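Local structure of RagA protein (Porphyromonas gingivalis, 6SLN) at residues Ala103-Glu108 and Asp120-Gln125; Glu145-Gly150 and Asn758-Arg763; Ala199-Val204 and Glu678-Phe683; Ser642-Tyr647 and Asp709-Val714. The protein probably acts as a TonB-dependent transporter of the outer membrane, taking up its substrate through a beta-barrel closed by an internal plug domain. All blocks are in the same frame, centred on the assembly; numbering follows the deposited sequence.

Contact 1: residues Ala103-Glu108 and Asp120-Gln125; sequences AKVSSE and DALQGQ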
# COMPACT_ATOMS: atom_id res chain seq x y z
N ALA A 103 -31.65 19.70 -25.54
CA ALA A 103 -31.48 21.04 -24.98
C ALA A 103 -30.00 21.36 -24.86
O ALA A 103 -29.24 20.52 -24.39
CB ALA A 103 -32.15 21.16 -23.61
N LYS A 104 -29.61 22.56 -25.28
CA LYS A 104 -28.20 22.94 -25.35
C LYS A 104 -27.92 24.18 -24.51
O LYS A 104 -28.63 25.19 -24.63
CB LYS A 104 -27.77 23.21 -26.80
CG LYS A 104 -26.28 23.54 -26.91
CD LYS A 104 -25.87 23.89 -28.33
CE LYS A 104 -24.85 22.90 -28.87
NZ LYS A 104 -23.86 23.56 -29.77
N VAL A 105 -26.86 24.12 -23.71
CA VAL A 105 -26.51 25.22 -22.81
C VAL A 105 -25.18 25.81 -23.25
O VAL A 105 -24.21 25.08 -23.50
CB VAL A 105 -26.46 24.76 -21.35
CG1 VAL A 105 -25.84 25.81 -20.51
CG2 VAL A 105 -27.85 24.49 -20.86
N SER A 106 -25.15 27.14 -23.35
CA SER A 106 -24.02 27.91 -23.86
C SER A 106 -22.88 27.95 -22.84
O SER A 106 -23.04 27.61 -21.66
CB SER A 106 -24.50 29.32 -24.21
OG SER A 106 -23.49 30.29 -23.98
N SER A 107 -21.69 28.37 -23.31
CA SER A 107 -20.54 28.42 -22.42
C SER A 107 -20.74 29.42 -21.29
O SER A 107 -20.24 29.20 -20.18
CB SER A 107 -19.24 28.71 -23.20
OG SER A 107 -19.22 29.99 -23.80
N GLU A 108 -21.47 30.52 -21.55
CA GLU A 108 -21.80 31.49 -20.51
C GLU A 108 -22.32 30.82 -19.24
O GLU A 108 -21.82 31.08 -18.14
CB GLU A 108 -22.86 32.47 -21.02
CG GLU A 108 -22.32 33.61 -21.86
CD GLU A 108 -22.18 33.23 -23.32
OE1 GLU A 108 -22.34 34.12 -24.19
OE2 GLU A 108 -21.90 32.03 -23.61
N ASP A 120 -24.14 21.72 -10.72
CA ASP A 120 -24.87 22.73 -9.97
C ASP A 120 -25.22 23.93 -10.83
O ASP A 120 -26.28 24.55 -10.64
CB ASP A 120 -24.05 23.16 -8.75
CG ASP A 120 -24.79 24.12 -7.87
OD1 ASP A 120 -25.61 23.66 -7.04
OD2 ASP A 120 -24.56 25.34 -8.02
N ALA A 121 -24.37 24.27 -11.80
CA ALA A 121 -24.60 25.42 -12.67
C ALA A 121 -25.72 25.19 -13.68
O ALA A 121 -26.08 26.13 -14.39
CB ALA A 121 -23.31 25.78 -13.41
N LEU A 122 -26.26 23.96 -13.78
CA LEU A 122 -27.36 23.67 -14.68
C LEU A 122 -28.68 23.51 -13.96
O LEU A 122 -29.71 23.33 -14.61
CB LEU A 122 -27.03 22.44 -15.54
CG LEU A 122 -26.01 22.93 -16.58
CD1 LEU A 122 -24.60 22.44 -16.27
CD2 LEU A 122 -26.42 22.65 -18.04
N GLN A 123 -28.68 23.59 -12.63
CA GLN A 123 -29.93 23.67 -11.90
C GLN A 123 -30.75 24.84 -12.40
O GLN A 123 -30.30 25.99 -12.38
CB GLN A 123 -29.66 23.82 -10.41
CG GLN A 123 -30.82 23.41 -9.58
CD GLN A 123 -30.65 23.78 -8.14
OE1 GLN A 123 -30.27 24.91 -7.82
NE2 GLN A 123 -30.93 22.84 -7.24
N GLY A 124 -31.96 24.54 -12.89
CA GLY A 124 -32.84 25.55 -13.42
C GLY A 124 -32.62 25.93 -14.87
O GLY A 124 -33.33 26.82 -15.36
N GLN A 125 -31.69 25.28 -15.58
CA GLN A 125 -31.30 25.73 -16.91
C GLN A 125 -31.87 24.87 -18.04
O GLN A 125 -31.99 25.36 -19.18
CB GLN A 125 -29.77 25.75 -17.03
CG GLN A 125 -29.08 26.74 -16.09
CD GLN A 125 -29.55 28.16 -16.31
OE1 GLN A 125 -29.52 28.67 -17.43
NE2 GLN A 125 -30.00 28.81 -15.24
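Val105 and Leu122 meet in a small apolar contact that buries 110 Å² over both segments. One methyl of the leucine does all the close touching: CD2 of Leu122 lies 3.7 Å from Val105 CG2 and 3.9 Å from Val105 CB, with CG1 of the valine only slightly farther. CD2 therefore rests against the branched end of the valine as a whole, and the two side chains slip past one another in opposite directions. In Val105 the first torsion puts CG1 anti to the backbone N (chi1 169°), which leaves CG2 turned to the loop. That same methyl also grazes the base of Gln125, its CG2 standing 4.5 Å from CB of Gln125.

A tight backbone course sets the loop side. Leu122 closes a 3-10 segment, and the bond from Gln125 N to Leu122 O, 2.9 Å, folds the chain back; Gln125 points toward the strand, while Leu122 reaches it only with its CD2 end. Gly124 lies within this turn at backbone angles that suit glycine. Farther out, Asp120 forms a salt bridge with Arg959 and the Gln123 amide reaches Lys930 and Val131 O.

Within the plug domain, strand 102-106 is an edge strand of a five-stranded mixed sheet. Val105 pairs through its backbone with Met183 of antiparallel strand 180-186, Leu122 packs on the Met183 side chain, and Gln125 touches Asp862 of barrel strand 857-873.

Contact 2: residues Glu145-Gly150 and Asn758-Arg763; sequences EIHGTG and NFNYNR
His147 of the plug and Asn760 of the barrel wall come together at CD2 and ND2, 4.1 Å apart, with no direct hydrogen bond between the segments. Their flat groups are only 28° from parallel, and the amide nitrogen meets the imidazole obliquely. The torsions explain the meeting: His147 carries CG beside its own backbone N and opposite the carbonyl carbon (chi1 -67°), while Asn760 extends CG opposite its backbone N (chi1 162°), reaching inward from the strand.

The polar ends are joined through a third residue. Asp738 takes His147 NE2 with OD1 and Asn760 ND2 with OD2, so one carboxylate holds both ring and amide and probably limits their rotation; Tyr703 also stacks on the imidazole. Two residues along the strand, Asn762 extends in a similar way to the next turn of the loop, its OD1 lying 3.9 Å from His147 O and its ND2 4.0 Å from Gly148 CA. Its amide orientation is supported by Tyr703 OH at OD1 and by Asn734 OD1 at ND2. The carbonyl of His147 is bonded instead by Arg705 NH1.

Gly148, whose backbone angles call for glycine, brings its CA to 6.5 Å from the CA of Asn762. Behind it, Thr149 OG1 donates to Glu145 OE2 across 2.6 Å, from above the carboxylate plane, bridging the loop internally.

Such a polar seam, held largely by shared partners, joins the plug to the inner face of its barrel, the plug-in-barrel architecture of TonB-dependent receptors.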
# COMPACT_ATOMS: atom_id res chain seq x y z
N GLU A 145 -31.33 13.92 -12.48
CA GLU A 145 -32.37 13.02 -12.98
C GLU A 145 -33.10 13.71 -14.13
O GLU A 145 -33.65 14.80 -13.96
CB GLU A 145 -33.37 12.63 -11.88
CG GLU A 145 -32.81 11.82 -10.71
CD GLU A 145 -33.85 11.53 -9.63
OE1 GLU A 145 -34.89 12.21 -9.63
OE2 GLU A 145 -33.64 10.63 -8.79
N ILE A 146 -33.10 13.07 -15.30
CA ILE A 146 -33.76 13.58 -16.50
C ILE A 146 -35.12 12.90 -16.65
O ILE A 146 -35.18 11.68 -16.86
CB ILE A 146 -32.88 13.36 -17.74
CG1 ILE A 146 -31.59 14.17 -17.62
CG2 ILE A 146 -33.67 13.64 -19.05
CD1 ILE A 146 -30.61 13.94 -18.73
N HIS A 147 -36.20 13.68 -16.55
CA HIS A 147 -37.58 13.17 -16.59
C HIS A 147 -37.81 12.12 -15.49
O HIS A 147 -38.24 11.00 -15.77
CB HIS A 147 -37.93 12.58 -17.96
CG HIS A 147 -38.00 13.57 -19.08
ND1 HIS A 147 -37.90 13.19 -20.40
CD2 HIS A 147 -38.16 14.91 -19.08
CE1 HIS A 147 -38.01 14.25 -21.17
NE2 HIS A 147 -38.16 15.31 -20.40
N GLY A 148 -37.51 12.48 -14.25
CA GLY A 148 -37.85 11.65 -13.11
C GLY A 148 -36.80 10.61 -12.76
O GLY A 148 -35.75 10.48 -13.40
N THR A 149 -37.10 9.85 -11.71
CA THR A 149 -36.29 8.69 -11.32
C THR A 149 -36.78 7.50 -12.11
O THR A 149 -37.96 7.13 -12.01
CB THR A 149 -36.40 8.40 -9.83
OG1 THR A 149 -36.04 9.56 -9.07
CG2 THR A 149 -35.47 7.26 -9.44
N GLY A 150 -35.91 6.91 -12.91
CA GLY A 150 -36.37 5.79 -13.70
C GLY A 150 -36.34 4.44 -13.03
O GLY A 150 -36.72 3.45 -13.65
N ASN A 758 -38.24 28.18 -18.04
CA ASN A 758 -37.89 26.77 -17.98
C ASN A 758 -38.79 26.04 -16.99
O ASN A 758 -38.98 26.50 -15.86
CB ASN A 758 -36.41 26.67 -17.58
CG ASN A 758 -35.94 25.27 -17.49
OD1 ASN A 758 -35.48 24.71 -18.47
ND2 ASN A 758 -36.03 24.69 -16.30
N PHE A 759 -39.37 24.91 -17.40
CA PHE A 759 -40.31 24.24 -16.51
C PHE A 759 -40.49 22.78 -16.91
O PHE A 759 -40.51 22.45 -18.10
CB PHE A 759 -41.67 24.94 -16.51
CG PHE A 759 -42.73 24.20 -15.75
CD1 PHE A 759 -42.96 24.48 -14.40
CD2 PHE A 759 -43.51 23.23 -16.36
CE1 PHE A 759 -43.93 23.80 -13.69
CE2 PHE A 759 -44.48 22.54 -15.64
CZ PHE A 759 -44.70 22.83 -14.31
N ASN A 760 -40.66 21.91 -15.91
CA ASN A 760 -41.10 20.54 -16.12
C ASN A 760 -41.96 20.09 -14.94
O ASN A 760 -41.61 20.32 -13.78
CB ASN A 760 -39.93 19.57 -16.28
CG ASN A 760 -40.34 18.10 -16.05
OD1 ASN A 760 -40.25 17.57 -14.93
ND2 ASN A 760 -40.77 17.43 -17.11
N TYR A 761 -43.09 19.45 -15.25
CA TYR A 761 -43.83 18.66 -14.28
C TYR A 761 -43.59 17.18 -14.54
O TYR A 761 -43.43 16.76 -15.69
CB TYR A 761 -45.33 18.97 -14.35
CG TYR A 761 -46.13 18.12 -13.38
CD1 TYR A 761 -46.13 18.40 -12.03
CD2 TYR A 761 -46.88 17.04 -13.82
CE1 TYR A 761 -46.84 17.64 -11.14
CE2 TYR A 761 -47.60 16.26 -12.94
CZ TYR A 761 -47.58 16.56 -11.59
OH TYR A 761 -48.29 15.81 -10.68
N ASN A 762 -43.57 16.37 -13.48
CA ASN A 762 -43.41 14.94 -13.67
C ASN A 762 -44.17 14.14 -12.62
O ASN A 762 -43.92 14.31 -11.42
CB ASN A 762 -41.94 14.55 -13.64
CG ASN A 762 -41.75 13.10 -13.99
OD1 ASN A 762 -41.64 12.76 -15.16
ND2 ASN A 762 -41.76 12.24 -12.98
N ARG A 763 -45.03 13.24 -13.08
CA ARG A 763 -45.79 12.35 -12.21
C ARG A 763 -45.21 10.95 -12.28
O ARG A 763 -45.19 10.34 -13.35
CB ARG A 763 -47.28 12.33 -12.59
CG ARG A 763 -48.20 11.65 -11.56
CD ARG A 763 -47.95 12.17 -10.15
NE ARG A 763 -49.00 11.87 -9.16
CZ ARG A 763 -49.48 10.66 -8.91
NH1 ARG A 763 -49.06 9.61 -9.61
NH2 ARG A 763 -50.40 10.49 -7.97

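Contact 3: residues Ala199-Val204 and Glu678-Phe683; sequences AANGVV and EKQSQF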
# COMPACT_ATOMS: atom_id res chain seq x y z
N ALA A 199 -28.37 5.10 -21.35
CA ALA A 199 -29.15 6.11 -22.07
C ALA A 199 -30.52 6.31 -21.48
O ALA A 199 -31.11 7.38 -21.63
CB ALA A 199 -29.31 5.73 -23.55
N ALA A 200 -31.05 5.28 -20.82
CA ALA A 200 -32.35 5.38 -20.17
C ALA A 200 -32.44 6.56 -19.22
O ALA A 200 -33.55 7.02 -18.91
CB ALA A 200 -32.63 4.08 -19.42
N ASN A 201 -31.30 7.08 -18.74
CA ASN A 201 -31.29 8.19 -17.81
C ASN A 201 -31.00 9.53 -18.48
O ASN A 201 -30.93 10.56 -17.79
CB ASN A 201 -30.27 7.95 -16.70
CG ASN A 201 -30.58 6.72 -15.89
OD1 ASN A 201 -31.72 6.25 -15.85
ND2 ASN A 201 -29.55 6.19 -15.23
N GLY A 202 -30.87 9.53 -19.80
CA GLY A 202 -30.48 10.72 -20.52
C GLY A 202 -28.98 10.76 -20.73
O GLY A 202 -28.21 9.97 -20.17
N VAL A 203 -28.56 11.69 -21.56
CA VAL A 203 -27.14 11.81 -21.87
C VAL A 203 -26.75 13.28 -21.76
O VAL A 203 -27.41 14.15 -22.34
CB VAL A 203 -26.82 11.25 -23.26
CG1 VAL A 203 -25.43 11.67 -23.69
CG2 VAL A 203 -26.93 9.73 -23.25
N VAL A 204 -25.71 13.55 -20.99
CA VAL A 204 -25.16 14.90 -20.84
C VAL A 204 -23.88 14.93 -21.65
O VAL A 204 -22.88 14.31 -21.27
CB VAL A 204 -24.90 15.26 -19.37
CG1 VAL A 204 -24.63 16.74 -19.21
CG2 VAL A 204 -26.07 14.83 -18.49
N GLU A 678 -32.18 -3.72 -16.96
CA GLU A 678 -33.45 -3.03 -16.78
C GLU A 678 -33.80 -2.34 -18.09
O GLU A 678 -32.96 -1.69 -18.70
CB GLU A 678 -33.34 -2.03 -15.63
CG GLU A 678 -34.43 -0.97 -15.55
CD GLU A 678 -34.20 0.00 -14.37
OE1 GLU A 678 -34.31 -0.48 -13.21
OE2 GLU A 678 -33.91 1.22 -14.60
N LYS A 679 -35.01 -2.55 -18.57
CA LYS A 679 -35.37 -2.10 -19.91
C LYS A 679 -36.41 -0.99 -19.82
O LYS A 679 -37.43 -1.13 -19.14
CB LYS A 679 -35.85 -3.27 -20.78
CG LYS A 679 -34.67 -4.15 -21.22
CD LYS A 679 -35.03 -5.22 -22.24
CE LYS A 679 -35.33 -6.57 -21.58
NZ LYS A 679 -34.29 -7.06 -20.63
N GLN A 680 -36.11 0.12 -20.47
CA GLN A 680 -36.93 1.30 -20.45
C GLN A 680 -37.41 1.60 -21.85
O GLN A 680 -36.72 1.31 -22.84
CB GLN A 680 -36.16 2.50 -19.90
CG GLN A 680 -36.14 2.55 -18.39
CD GLN A 680 -35.50 3.80 -17.83
OE1 GLN A 680 -35.56 4.89 -18.42
NE2 GLN A 680 -34.85 3.65 -16.68
N SER A 681 -38.61 2.16 -21.94
CA SER A 681 -39.12 2.72 -23.17
C SER A 681 -39.51 4.16 -22.90
O SER A 681 -39.79 4.54 -21.76
CB SER A 681 -40.31 1.93 -23.71
OG SER A 681 -41.42 2.04 -22.85
N GLN A 682 -39.54 4.98 -23.96
CA GLN A 682 -39.93 6.38 -23.80
C GLN A 682 -40.61 6.85 -25.07
O GLN A 682 -39.98 6.95 -26.13
CB GLN A 682 -38.74 7.26 -23.48
CG GLN A 682 -39.15 8.59 -22.90
CD GLN A 682 -38.10 9.66 -23.06
OE1 GLN A 682 -38.38 10.73 -23.59
NE2 GLN A 682 -36.89 9.38 -22.60
N PHE A 683 -41.90 7.17 -24.95
CA PHE A 683 -42.63 7.87 -25.98
C PHE A 683 -42.53 9.37 -25.70
O PHE A 683 -42.71 9.80 -24.56
CB PHE A 683 -44.08 7.41 -26.01
CG PHE A 683 -44.99 8.30 -26.80
CD1 PHE A 683 -44.84 8.42 -28.17
CD2 PHE A 683 -46.00 9.01 -26.18
CE1 PHE A 683 -45.69 9.24 -28.90
CE2 PHE A 683 -46.85 9.83 -26.90
CZ PHE A 683 -46.69 9.95 -28.27
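Ala200 against Gln680 is a buried methyl-on-amide contact at the plug-barrel interface of the TonB-dependent receptor fold. The alanine belongs to a short 3-10 turn leading into plug strand 203-208, and the glutamine projects from barrel strand 678-691; their CA atoms are 6.1 Å apart.

Ala200 CB sits over one face of the Gln680 amide: CB lies 3.2 Å from OE1 and 3.3 Å from CD of the glutamine, with NE2 farther at 3.6 Å. The glutamine achieves this by holding CG opposite the carbonyl carbon (chi1 -83°) and running extended beyond it. No hydrogen bond crosses the segments. Ala200 O and Gln680 OE1 approach to 3.0 Å, but both are acceptors, and the glutamine oxygen is satisfied by Arg705 NE. At the other end of the amide, Gln680 NE2 gives a weak bond of 3.3 Å to Glu678 OE2, at 151°. Arginine on one side and carboxylate on the other thus agree with the modelled assignment of oxygen and nitrogen.

On the plug side, Gly202 N to Ala199 O, 2.8 Å, closes the turn that presents the methyl. Asn201 is anchored back into the plug, its ND2 shared between Ala157 O and Ser155 O. The Asn201 and Gln680 side chains cross at about a right angle, their amide planes 46° apart, with Asn201 OD1 stopping 4.2 Å short of Gln680 NE2.

Contact 4: residues Ser642-Tyr647 and Asp709-Val714; sequences SEIGNY and DMLIDV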
# COMPACT_ATOMS: atom_id res chain seq x y z
N SER A 642 -28.17 -0.21 -16.71
CA SER A 642 -27.41 -1.27 -16.05
C SER A 642 -26.49 -0.71 -14.98
O SER A 642 -25.57 -1.42 -14.53
CB SER A 642 -26.58 -2.07 -17.04
OG SER A 642 -25.94 -1.18 -17.93
N GLU A 643 -26.71 0.53 -14.57
CA GLU A 643 -25.89 1.15 -13.54
C GLU A 643 -26.20 0.47 -12.21
O GLU A 643 -26.95 0.97 -11.38
CB GLU A 643 -26.13 2.64 -13.45
CG GLU A 643 -25.19 3.46 -14.29
CD GLU A 643 -23.80 2.88 -14.37
OE1 GLU A 643 -23.22 2.57 -13.30
OE2 GLU A 643 -23.31 2.74 -15.51
N ILE A 644 -25.60 -0.69 -12.01
CA ILE A 644 -25.61 -1.36 -10.72
C ILE A 644 -24.18 -1.79 -10.39
O ILE A 644 -23.24 -1.51 -11.13
CB ILE A 644 -26.56 -2.56 -10.70
CG1 ILE A 644 -26.07 -3.58 -11.73
CG2 ILE A 644 -27.98 -2.09 -11.00
CD1 ILE A 644 -26.85 -4.89 -11.72
N GLY A 645 -24.04 -2.50 -9.28
CA GLY A 645 -22.76 -3.07 -8.92
C GLY A 645 -22.19 -3.96 -10.01
O GLY A 645 -22.84 -4.27 -11.01
N ASN A 646 -20.94 -4.37 -9.81
CA ASN A 646 -20.20 -5.10 -10.83
C ASN A 646 -20.39 -6.61 -10.79
O ASN A 646 -20.13 -7.28 -11.79
CB ASN A 646 -18.70 -4.79 -10.71
CG ASN A 646 -18.39 -3.33 -10.96
OD1 ASN A 646 -18.87 -2.75 -11.94
ND2 ASN A 646 -17.56 -2.73 -10.09
N TYR A 647 -20.84 -7.15 -9.66
CA TYR A 647 -20.81 -8.59 -9.41
C TYR A 647 -22.07 -9.00 -8.64
O TYR A 647 -22.00 -9.61 -7.58
CB TYR A 647 -19.58 -9.00 -8.61
CG TYR A 647 -18.26 -8.43 -9.09
CD1 TYR A 647 -17.66 -8.91 -10.26
CD2 TYR A 647 -17.61 -7.42 -8.36
CE1 TYR A 647 -16.45 -8.40 -10.70
CE2 TYR A 647 -16.39 -6.90 -8.80
CZ TYR A 647 -15.81 -7.40 -9.97
OH TYR A 647 -14.60 -6.88 -10.42
N ASP A 709 -38.64 -4.83 -16.35
CA ASP A 709 -37.53 -5.65 -15.85
C ASP A 709 -36.73 -4.86 -14.81
O ASP A 709 -35.50 -4.91 -14.76
CB ASP A 709 -36.63 -6.14 -16.99
CG ASP A 709 -37.30 -7.18 -17.86
OD1 ASP A 709 -38.53 -7.28 -17.77
OD2 ASP A 709 -36.62 -7.90 -18.63
N MET A 710 -37.46 -4.14 -13.96
CA MET A 710 -36.89 -3.10 -13.12
C MET A 710 -35.80 -3.66 -12.20
O MET A 710 -36.02 -4.63 -11.47
CB MET A 710 -38.00 -2.44 -12.31
CG MET A 710 -37.52 -1.56 -11.17
SD MET A 710 -38.67 -0.22 -10.84
CE MET A 710 -38.25 0.81 -12.22
N LEU A 711 -34.62 -3.04 -12.24
CA LEU A 711 -33.52 -3.46 -11.38
C LEU A 711 -33.79 -2.93 -9.99
O LEU A 711 -33.51 -1.77 -9.69
CB LEU A 711 -32.18 -2.98 -11.92
CG LEU A 711 -31.68 -3.98 -12.95
CD1 LEU A 711 -30.58 -3.42 -13.84
CD2 LEU A 711 -31.23 -5.24 -12.21
N ILE A 712 -34.37 -3.76 -9.13
CA ILE A 712 -34.59 -3.38 -7.75
C ILE A 712 -33.56 -4.10 -6.91
O ILE A 712 -33.35 -5.31 -7.05
CB ILE A 712 -36.02 -3.72 -7.28
CG1 ILE A 712 -37.06 -2.91 -8.08
CG2 ILE A 712 -36.14 -3.49 -5.77
CD1 ILE A 712 -38.47 -2.84 -7.41
N ASP A 713 -32.86 -3.34 -6.07
CA ASP A 713 -32.01 -3.91 -5.04
C ASP A 713 -32.97 -4.40 -3.96
O ASP A 713 -33.29 -3.71 -2.98
CB ASP A 713 -31.01 -2.86 -4.53
CG ASP A 713 -29.86 -3.47 -3.76
OD1 ASP A 713 -29.88 -4.69 -3.52
OD2 ASP A 713 -28.93 -2.72 -3.38
N VAL A 714 -33.48 -5.61 -4.18
CA VAL A 714 -34.65 -6.07 -3.43
C VAL A 714 -34.28 -6.21 -1.95
O VAL A 714 -33.26 -6.84 -1.63
CB VAL A 714 -35.17 -7.39 -4.00
CG1 VAL A 714 -36.07 -8.07 -3.00
CG2 VAL A 714 -35.92 -7.15 -5.33
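The first torsions of Ile644 and Leu711 turn one methyl of each to the other. In Ile644, CG1 lies between the backbone N and the carbonyl carbon (chi1 62°), which leaves CG2 opposite the carbonyl carbon; Leu711 likewise sets CG opposite its carbonyl carbon (chi1 -85°). Both residues belong to the barrel domain of the TonB-dependent receptor fold, one in the loop after strand 627-641 and the other on strand 696-715. The methyls CG2 of Ile644 and CD1 of Leu711 touch at 4.1 Å, and the two side chains cross at about a right angle. The contact is small, 110 Å² over both segments, and purely apolar.

The loop gains its shape from an inverse gamma turn centred on Glu643, closed by Ile644 N bonding to Ser642 O at 2.6 Å. The turn sends the isoleucine toward the strand, whereas the CB of Ser642 points away from it; the serine OG is bonded with Tyr569 OH and with Ala197 O of the plug. Glu643 adds a salt bridge to Arg198, so the loop is tied to the plug as well as to the barrel.

Leu711 is positioned through its backbone, its N bonded to Glu678 OE1 and its main chain also paired with Ala154. Around the methyl contact, Tyr726 of strand 724-728 packs on Ile644 and Leu675 on Leu711. The leucine also reaches the start of the loop: its CD1 comes to 4.4 Å from Ser642 CA, beside a backbone separation of 8.0 Å between the CA atoms of Ser642 and Leu711.

How the contacts relate
The contacts run from the plug, through two plug-barrel contacts, to the barrel domain. Contact 1 lies wholly in the plug, contacts 2 and 3 join plug to barrel, and contact 4 lies within the barrel domain. Centres of contacts 1 and 2 are about 16 Å apart, those of 2 and 3 about 13 Å, and those of 3 and 4 about 15 Å; contacts 1 and 4 stand about 30 Å apart. Along the chain contact 1 closes first, then contact 2 spans both others, whose segments alternate. Neighbouring strands 678-691 and 696-715 link contacts 3 and 4, reinforced by the Lys679-Asp709 salt bridge. Contacts 2 and 3, between parts hundreds of residues apart, join the plug to the barrel around it.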